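Local coordinates for protein IMPACT family member YigZ (Escherichia coli, PDB 1VI7) that is of unknown function but may bind guanyl ribonucleotides or other anions and hydrolyse ribonucleoside triphosphates, at residues A[5-10]-A[95-100]; A[9-14]-A[132-137]; A[137-142]-A[179-184]. All coordinates share one frame; numbering follows the deposited sequence.

Contact 1: residues A[5-10]-A[95-100]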
loop_
_atom_site.group_PDB
_atom_site.type_symbol
_atom_site.label_atom_id
_atom_site.label_comp_id
_atom_site.label_asym_id
_atom_site.label_seq_id
_atom_site.Cartn_x
_atom_site.Cartn_y
_atom_site.Cartn_z
ATOM N N GLU A 5 14.428 -3.510 -2.472
ATOM C CA GLU A 5 14.113 -4.478 -3.518
ATOM C C GLU A 5 12.655 -4.882 -3.507
ATOM O O GLU A 5 11.856 -4.446 -4.354
ATOM C CB GLU A 5 15.056 -5.668 -3.429
ATOM C CG GLU A 5 15.409 -6.142 -2.048
ATOM C CD GLU A 5 16.612 -5.510 -1.395
ATOM O OE1 GLU A 5 16.777 -4.272 -1.453
ATOM O OE2 GLU A 5 17.419 -6.231 -0.745
ATOM N N SER A 6 12.244 -5.713 -2.550
ATOM C CA SER A 6 10.832 -6.081 -2.466
ATOM C C SER A 6 10.421 -6.121 -0.988
ATOM O O SER A 6 11.232 -6.020 -0.082
ATOM C CB SER A 6 10.504 -7.397 -3.131
ATOM O OG SER A 6 10.983 -8.478 -2.355
ATOM N N TRP A 7 9.127 -6.292 -0.813
ATOM C CA TRP A 7 8.546 -6.349 0.516
ATOM C C TRP A 7 7.293 -7.223 0.529
ATOM O O TRP A 7 6.870 -7.668 -0.534
ATOM C CB TRP A 7 8.261 -4.946 1.012
ATOM C CG TRP A 7 7.322 -4.103 0.223
ATOM C CD1 TRP A 7 5.964 -4.077 0.320
ATOM C CD2 TRP A 7 7.663 -3.122 -0.767
ATOM N NE1 TRP A 7 5.433 -3.160 -0.540
ATOM C CE2 TRP A 7 6.459 -2.556 -1.222
ATOM C CE3 TRP A 7 8.873 -2.679 -1.312
ATOM C CZ2 TRP A 7 6.411 -1.556 -2.204
ATOM C CZ3 TRP A 7 8.819 -1.692 -2.280
ATOM C CH2 TRP A 7 7.616 -1.139 -2.721
ATOM N N LEU A 8 6.726 -7.449 1.711
ATOM C CA LEU A 8 5.530 -8.260 1.822
ATOM C C LEU A 8 4.328 -7.341 2.019
ATOM O O LEU A 8 4.547 -6.195 2.423
ATOM C CB LEU A 8 5.602 -9.243 2.986
ATOM C CG LEU A 8 6.766 -10.225 3.047
ATOM C CD1 LEU A 8 6.720 -11.047 4.321
ATOM C CD2 LEU A 8 6.799 -11.144 1.841
ATOM N N ILE A 9 3.165 -7.749 1.530
ATOM C CA ILE A 9 1.945 -6.954 1.724
ATOM C C ILE A 9 0.812 -7.912 2.069
ATOM O O ILE A 9 0.998 -9.141 1.948
ATOM C CB ILE A 9 1.606 -6.121 0.495
ATOM C CG1 ILE A 9 1.413 -6.974 -0.767
ATOM C CG2 ILE A 9 2.669 -5.056 0.179
ATOM C CD1 ILE A 9 -0.015 -7.318 -1.067
ATOM N N PRO A 10 -0.351 -7.406 2.466
ATOM C CA PRO A 10 -1.462 -8.261 2.807
ATOM C C PRO A 10 -2.098 -8.932 1.597
ATOM O O PRO A 10 -2.617 -8.255 0.699
ATOM C CB PRO A 10 -2.459 -7.322 3.486
ATOM C CG PRO A 10 -1.777 -6.067 3.732
ATOM C CD PRO A 10 -0.596 -6.003 2.811
ATOM N N VAL A 95 5.526 -5.073 7.080
ATOM C CA VAL A 95 4.579 -5.338 6.013
ATOM C C VAL A 95 4.173 -3.983 5.418
ATOM O O VAL A 95 3.625 -3.127 6.123
ATOM C CB VAL A 95 3.341 -6.089 6.523
ATOM C CG1 VAL A 95 2.225 -6.144 5.505
ATOM C CG2 VAL A 95 3.734 -7.473 7.010
ATOM N N GLY A 96 4.457 -3.833 4.127
ATOM C CA GLY A 96 4.123 -2.593 3.444
ATOM C C GLY A 96 2.676 -2.527 3.016
ATOM O O GLY A 96 1.933 -3.508 3.048
ATOM N N GLU A 97 2.175 -1.303 2.743
ATOM C CA GLU A 97 0.872 -1.191 2.119
ATOM C C GLU A 97 -0.269 -1.780 2.910
ATOM O O GLU A 97 -1.145 -2.468 2.357
ATOM C CB GLU A 97 0.908 -1.910 0.751
ATOM C CG GLU A 97 1.975 -1.465 -0.214
ATOM C CD GLU A 97 1.896 -2.115 -1.576
ATOM O OE1 GLU A 97 2.886 -1.986 -2.323
ATOM O OE2 GLU A 97 0.870 -2.777 -1.876
ATOM N N ILE A 98 -0.415 -1.384 4.168
ATOM C CA ILE A 98 -1.517 -1.911 4.987
ATOM C C ILE A 98 -2.082 -0.806 5.865
ATOM O O ILE A 98 -1.323 0.029 6.342
ATOM C CB ILE A 98 -1.015 -3.083 5.845
ATOM C CG1 ILE A 98 -2.044 -3.569 6.844
ATOM C CG2 ILE A 98 0.273 -2.693 6.525
ATOM C CD1 ILE A 98 -1.704 -4.875 7.535
ATOM N N THR A 99 -3.338 -0.931 6.232
ATOM C CA THR A 99 -4.031 0.055 7.037
ATOM C C THR A 99 -4.826 -0.661 8.109
ATOM O O THR A 99 -5.211 -1.807 7.865
ATOM C CB THR A 99 -4.961 0.858 6.093
ATOM O OG1 THR A 99 -4.162 1.779 5.330
ATOM C CG2 THR A 99 -6.031 1.615 6.835
ATOM N N ALA A 100 -5.065 -0.023 9.254
ATOM C CA ALA A 100 -5.822 -0.744 10.291
ATOM C C ALA A 100 -6.871 0.156 10.923
ATOM O O ALA A 100 -6.724 1.376 10.891
ATOM C CB ALA A 100 -4.862 -1.273 11.357
#
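Trp7 meets Glu97 with the indole edge: NE1 lies 3.3 Å from OE1 of Glu97 in a weak, bent hydrogen bond, and the position of that oxygen is not secure. The two side chains cross at about a right angle; the acid lies at the indole edge, CD in the ring plane, with the carboxylate turned 73° from it. Trp7 reaches this place because its CG sits between the backbone N and the carbonyl carbon (chi1 60°). The ring's CD1 then looks obliquely onto Gly96, 3.9 Å from its CA. Glu97 has a firmer polar partner in His31, whose NE2 is hydrogen-bonded to OE2; Lys136 makes only a long, weak ion pair with OE1. The CG2 methyl of Ile9 crosses the extended Glu97 chain at an oblique angle and touches CB, CG and CD, the last at 3.5 Å.

The segments do not pair as regular strands. Residues 95-97 belong to the loop that leads from helix 84-93 into strand 98-105, the middle strand of the five-stranded antiparallel sheet in the UPF0029 part of the protein, and the N-terminal strand 7-10 runs past this loop. One backbone bond ties them, Gly96 N to Leu8 O at 2.9 Å, with 144° at the hydrogen. Glu97 then turns with a left-handed backbone conformation before the strand begins.

Farther along, Pro10 brings its ring atoms CD and CG against this loop and the strand start. CD faces the carbonyl oxygens of both Gly96 and Glu97 and also meets CG1 of Val95 at 3.9 Å. Pro10 CG lies 3.7 Å from Ile98 CB and also meets the CG1-CD1 branch, the two side chains crossing at a slant.

Contact 2: residues A[9-14]-A[132-137]; sequences IPAAPV and TTQRKT
Thr132 accepts a nearly straight hydrogen bond from Ala11 N to its carbonyl O (3.0 Å, 177° at the hydrogen), while its OG1 lies beside the CB atoms of Ala11 and Ala12. Thr133 forms the antiparallel non-hydrogen-bonded pair with Pro10; the two side chains diverge, and Thr133 CA lies 3.2 Å from Ile9 O in a CA-H...O contact, with CB and CG2 close by. Gln134 makes the hydrogen-bonded pair with Ile9: its N gives to Ile9 O at 3.0 Å, and its O takes Ile9 N at 3.1 Å. Its side chain passes obliquely across that of Ile9, Gln134 CG 3.8 Å from Ile9 CD1, and carries on so that OE1 lies 3.4 Å from the CB of Ala11. Lys136 adds an apolar touch, CD to the CG2 of Ile9. If Ile9 were an alanine, both branches would be gone, and the stems of Gln134 and Lys136 would probably lose their shared apolar support and be freer to turn. Strand 133-136 follows helix 113-128 and pairs with 7-10; the pair lies against strand 23-31, where His31 touches both Ile9 and Pro10.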
loop_
_atom_site.group_PDB
_atom_site.type_symbol
_atom_site.label_atom_id
_atom_site.label_comp_id
_atom_site.label_asym_id
_atom_site.label_seq_id
_atom_site.Cartn_x
_atom_site.Cartn_y
_atom_site.Cartn_z
ATOM N N ILE A 9 3.165 -7.749 1.530
ATOM C CA ILE A 9 1.945 -6.954 1.724
ATOM C C ILE A 9 0.812 -7.912 2.069
ATOM O O ILE A 9 0.998 -9.141 1.948
ATOM C CB ILE A 9 1.606 -6.121 0.495
ATOM C CG1 ILE A 9 1.413 -6.974 -0.767
ATOM C CG2 ILE A 9 2.669 -5.056 0.179
ATOM C CD1 ILE A 9 -0.015 -7.318 -1.067
ATOM N N PRO A 10 -0.351 -7.406 2.466
ATOM C CA PRO A 10 -1.462 -8.261 2.807
ATOM C C PRO A 10 -2.098 -8.932 1.597
ATOM O O PRO A 10 -2.617 -8.255 0.699
ATOM C CB PRO A 10 -2.459 -7.322 3.486
ATOM C CG PRO A 10 -1.777 -6.067 3.732
ATOM C CD PRO A 10 -0.596 -6.003 2.811
ATOM N N ALA A 11 -2.319 -10.237 1.669
ATOM C CA ALA A 11 -2.965 -11.037 0.641
ATOM C C ALA A 11 -4.445 -11.236 0.905
ATOM O O ALA A 11 -5.224 -11.815 0.139
ATOM C CB ALA A 11 -2.260 -12.391 0.534
ATOM N N ALA A 12 -4.907 -10.794 2.057
ATOM C CA ALA A 12 -6.313 -10.922 2.411
ATOM C C ALA A 12 -6.548 -10.064 3.660
ATOM O O ALA A 12 -5.612 -9.827 4.416
ATOM C CB ALA A 12 -6.747 -12.336 2.680
ATOM N N PRO A 13 -7.757 -9.555 3.751
ATOM C CA PRO A 13 -8.155 -8.706 4.866
ATOM C C PRO A 13 -8.281 -9.557 6.118
ATOM O O PRO A 13 -8.300 -10.778 6.003
ATOM C CB PRO A 13 -9.522 -8.183 4.424
ATOM C CG PRO A 13 -10.086 -9.274 3.589
ATOM C CD PRO A 13 -8.909 -9.882 2.878
ATOM N N VAL A 14 -8.251 -8.917 7.270
ATOM C CA VAL A 14 -8.358 -9.593 8.552
ATOM C C VAL A 14 -9.317 -8.770 9.434
ATOM O O VAL A 14 -9.257 -7.539 9.434
ATOM C CB VAL A 14 -7.037 -9.671 9.323
ATOM C CG1 VAL A 14 -7.206 -10.303 10.690
ATOM C CG2 VAL A 14 -5.935 -10.341 8.545
ATOM N N THR A 132 -2.192 -12.935 6.445
ATOM C CA THR A 132 -1.495 -13.732 5.422
ATOM C C THR A 132 -0.840 -12.769 4.447
ATOM O O THR A 132 -1.464 -11.731 4.148
ATOM C CB THR A 132 -2.456 -14.688 4.714
ATOM O OG1 THR A 132 -3.340 -14.005 3.804
ATOM C CG2 THR A 132 -3.292 -15.416 5.772
ATOM N N THR A 133 0.355 -13.040 3.970
ATOM C CA THR A 133 1.038 -12.090 3.110
ATOM C C THR A 133 1.471 -12.604 1.764
ATOM O O THR A 133 1.209 -13.730 1.373
ATOM C CB THR A 133 2.277 -11.538 3.874
ATOM O OG1 THR A 133 2.958 -12.621 4.522
ATOM C CG2 THR A 133 1.899 -10.500 4.915
ATOM N N GLN A 134 2.122 -11.736 0.982
ATOM C CA GLN A 134 2.681 -12.076 -0.321
ATOM C C GLN A 134 3.775 -11.095 -0.743
ATOM O O GLN A 134 3.584 -9.883 -0.615
ATOM C CB GLN A 134 1.622 -12.141 -1.412
ATOM C CG GLN A 134 0.572 -11.059 -1.346
ATOM C CD GLN A 134 -0.288 -11.017 -2.599
ATOM O OE1 GLN A 134 -1.462 -11.385 -2.596
ATOM N NE2 GLN A 134 0.334 -10.543 -3.679
ATOM N N ARG A 135 4.848 -11.593 -1.345
ATOM C CA ARG A 135 5.927 -10.696 -1.759
ATOM C C ARG A 135 5.448 -9.781 -2.871
ATOM O O ARG A 135 4.435 -10.017 -3.517
ATOM C CB ARG A 135 7.205 -11.403 -2.129
ATOM C CG ARG A 135 8.399 -10.519 -2.423
ATOM C CD ARG A 135 9.684 -11.330 -2.263
ATOM N NE ARG A 135 9.815 -11.764 -0.877
ATOM C CZ ARG A 135 10.140 -10.969 0.132
ATOM N NH1 ARG A 135 10.389 -9.676 -0.081
ATOM N NH2 ARG A 135 10.210 -11.429 1.380
ATOM N N LYS A 136 6.188 -8.689 -3.066
ATOM C CA LYS A 136 5.776 -7.735 -4.092
ATOM C C LYS A 136 6.933 -6.955 -4.660
ATOM O O LYS A 136 7.340 -5.956 -4.067
ATOM C CB LYS A 136 4.716 -6.803 -3.472
ATOM C CG LYS A 136 4.226 -5.784 -4.463
ATOM C CD LYS A 136 3.234 -4.792 -3.915
ATOM C CE LYS A 136 3.242 -3.509 -4.762
ATOM N NZ LYS A 136 4.646 -3.014 -4.916
ATOM N N THR A 137 7.518 -7.419 -5.765
ATOM C CA THR A 137 8.631 -6.675 -6.367
ATOM C C THR A 137 8.095 -5.617 -7.320
ATOM O O THR A 137 7.411 -5.914 -8.296
ATOM C CB THR A 137 9.655 -7.555 -7.057
ATOM O OG1 THR A 137 9.878 -8.777 -6.317
ATOM C CG2 THR A 137 11.005 -6.824 -7.116
#

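Contact 3: residues A[137-142]-A[179-184]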
loop_
_atom_site.group_PDB
_atom_site.type_symbol
_atom_site.label_atom_id
_atom_site.label_comp_id
_atom_site.label_asym_id
_atom_site.label_seq_id
_atom_site.Cartn_x
_atom_site.Cartn_y
_atom_site.Cartn_z
ATOM N N THR A 137 7.518 -7.419 -5.765
ATOM C CA THR A 137 8.631 -6.675 -6.367
ATOM C C THR A 137 8.095 -5.617 -7.320
ATOM O O THR A 137 7.411 -5.914 -8.296
ATOM C CB THR A 137 9.655 -7.555 -7.057
ATOM O OG1 THR A 137 9.878 -8.777 -6.317
ATOM C CG2 THR A 137 11.005 -6.824 -7.116
ATOM N N PRO A 138 8.246 -4.356 -6.930
ATOM C CA PRO A 138 7.772 -3.231 -7.708
ATOM C C PRO A 138 8.470 -3.085 -9.056
ATOM O O PRO A 138 9.671 -3.319 -9.210
ATOM C CB PRO A 138 8.125 -2.022 -6.825
ATOM C CG PRO A 138 9.415 -2.477 -6.187
ATOM C CD PRO A 138 9.109 -3.912 -5.792
ATOM N N LEU A 139 7.683 -2.677 -10.044
ATOM C CA LEU A 139 8.146 -2.425 -11.393
ATOM C C LEU A 139 9.270 -1.376 -11.393
ATOM O O LEU A 139 9.136 -0.355 -10.712
ATOM C CB LEU A 139 6.991 -1.751 -12.151
ATOM C CG LEU A 139 6.064 -2.558 -13.020
ATOM C CD1 LEU A 139 6.214 -4.055 -12.840
ATOM C CD2 LEU A 139 4.611 -2.131 -12.804
ATOM N N THR A 140 10.204 -1.503 -12.317
ATOM C CA THR A 140 11.210 -0.442 -12.498
ATOM C C THR A 140 10.747 0.506 -13.602
ATOM O O THR A 140 9.948 0.099 -14.459
ATOM C CB THR A 140 12.584 -1.027 -12.826
ATOM O OG1 THR A 140 13.056 -1.744 -11.667
ATOM C CG2 THR A 140 13.580 0.072 -13.162
ATOM N N GLU A 141 11.089 1.786 -13.528
ATOM C CA GLU A 141 10.614 2.732 -14.535
ATOM C C GLU A 141 11.749 3.240 -15.407
ATOM O O GLU A 141 12.800 3.637 -14.913
ATOM C CB GLU A 141 9.931 3.928 -13.909
ATOM C CG GLU A 141 8.708 3.656 -13.069
ATOM C CD GLU A 141 7.918 4.932 -12.788
ATOM O OE1 GLU A 141 8.558 6.000 -12.614
ATOM O OE2 GLU A 141 6.669 4.873 -12.809
ATOM N N TYR A 142 11.508 3.269 -16.712
ATOM C CA TYR A 142 12.491 3.772 -17.674
ATOM C C TYR A 142 11.879 4.782 -18.652
ATOM O O TYR A 142 10.674 4.911 -18.727
ATOM C CB TYR A 142 12.980 2.615 -18.562
ATOM C CG TYR A 142 13.578 1.445 -17.869
ATOM C CD1 TYR A 142 12.793 0.406 -17.359
ATOM C CD2 TYR A 142 14.958 1.356 -17.733
ATOM C CE1 TYR A 142 13.369 -0.684 -16.734
ATOM C CE2 TYR A 142 15.548 0.287 -17.078
ATOM C CZ TYR A 142 14.740 -0.719 -16.594
ATOM O OH TYR A 142 15.313 -1.787 -15.947
ATOM N N ALA A 179 7.351 1.218 -17.477
ATOM C CA ALA A 179 7.601 0.460 -16.275
ATOM C C ALA A 179 7.466 -1.045 -16.548
ATOM O O ALA A 179 6.407 -1.512 -16.948
ATOM C CB ALA A 179 6.632 0.850 -15.163
ATOM N N LEU A 180 8.498 -1.788 -16.173
ATOM C CA LEU A 180 8.440 -3.238 -16.308
ATOM C C LEU A 180 9.351 -3.936 -15.305
ATOM O O LEU A 180 10.372 -3.390 -14.880
ATOM C CB LEU A 180 8.878 -3.608 -17.737
ATOM C CG LEU A 180 10.339 -3.218 -18.060
ATOM C CD1 LEU A 180 10.925 -4.179 -19.066
ATOM C CD2 LEU A 180 10.395 -1.799 -18.580
ATOM N N PRO A 181 9.025 -5.181 -14.998
ATOM C CA PRO A 181 9.828 -5.980 -14.084
ATOM C C PRO A 181 11.297 -5.797 -14.400
ATOM O O PRO A 181 11.652 -5.717 -15.575
ATOM C CB PRO A 181 9.372 -7.394 -14.434
ATOM C CG PRO A 181 7.906 -7.199 -14.700
ATOM C CD PRO A 181 7.867 -5.927 -15.510
ATOM N N ALA A 182 12.161 -5.778 -13.380
ATOM C CA ALA A 182 13.592 -5.633 -13.663
ATOM C C ALA A 182 14.178 -6.928 -14.210
ATOM O O ALA A 182 15.323 -6.947 -14.675
ATOM C CB ALA A 182 14.364 -5.139 -12.459
ATOM N N ALA A 183 13.458 -8.038 -14.069
ATOM C CA ALA A 183 13.928 -9.304 -14.620
ATOM C C ALA A 183 13.918 -9.221 -16.150
ATOM O O ALA A 183 14.927 -9.418 -16.826
ATOM C CB ALA A 183 13.010 -10.439 -14.183
ATOM N N LYS A 184 12.770 -8.788 -16.676
ATOM C CA LYS A 184 12.537 -8.740 -18.099
ATOM C C LYS A 184 13.103 -7.646 -18.931
ATOM O O LYS A 184 12.952 -7.645 -20.166
ATOM C CB LYS A 184 10.998 -8.878 -18.265
ATOM C CG LYS A 184 10.561 -10.169 -17.530
ATOM C CD LYS A 184 9.111 -10.469 -17.827
ATOM C CE LYS A 184 8.845 -11.969 -17.950
ATOM N NZ LYS A 184 7.393 -12.157 -18.311
#
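Leu180 and Thr140 hold the close part of this contact, exchanging both backbone hydrogen bonds of an antiparallel hydrogen-bonded pair. The two bonds differ in shape: Leu180 N approaches Thr140 O in the carbonyl plane at 2.9 Å, whereas Thr140 N comes to Leu180 O at 3.2 Å from well above the plane, 60° out of it. On the face of Thr140 and Leu180, a chi1 of 63° folds the leucine branch back over its own backbone and brings CD2 to the Tyr142 ring. CD2 touches CD1 of that ring at 3.5 Å and CE1 a little farther off, and the two side chains cross at about a right angle. On the other face the buried Ala179 CB touches both CB of Leu139 (4.0 Å) and CG of Glu141 (4.1 Å).

Nearer the surface, Leu139 still packs well: it lies beside Pro181, pointing the same way, with CD1 3.7 Å from the proline CD. The loose side is at Thr140, whose OG1 only brushes the CB of exposed Ala182, also at 3.7 Å.

Strand 140-146 is flanked here by strand 174-180 and on its other side by the short strand 203-204, while 164-170 lies beyond 174-180. With helices 151-160 and 185-196 this gives the strand order 4-1-3-2 of a ferredoxin-like fold, as in the C-terminal domain of elongation factor G, to which this region is probably related. Helix 185-196 covers the face of Leu180 and Tyr142 through Phe188 and Val185; Ile166 of strand 164-170 touches Ala179 and Glu141 on the opposite face.

In the fold
Contacts 1 and 2 sit about 7 Å apart, centre to centre, and use the two sides of the N-terminal strand 7-10, sharing Ile9 and Pro10: contact 1 joins it to the loop before strand 98-105, contact 2 to strand 133-136. Ser6 and Arg135 also link them by a probable hydrogen bond. Both start from the N-terminal stretch; contact 3 opens only after both have closed, about 18 and 20 Å from their centres, in the four-stranded C-terminal sheet. Thr137 is common to contacts 2 and 3, and residues 137-139 carry the chain from strand 133-136 into strand 140-146. The small two-stranded sheet thus stands at the junction of the two domains, where Trp7 and Pro138 pack together.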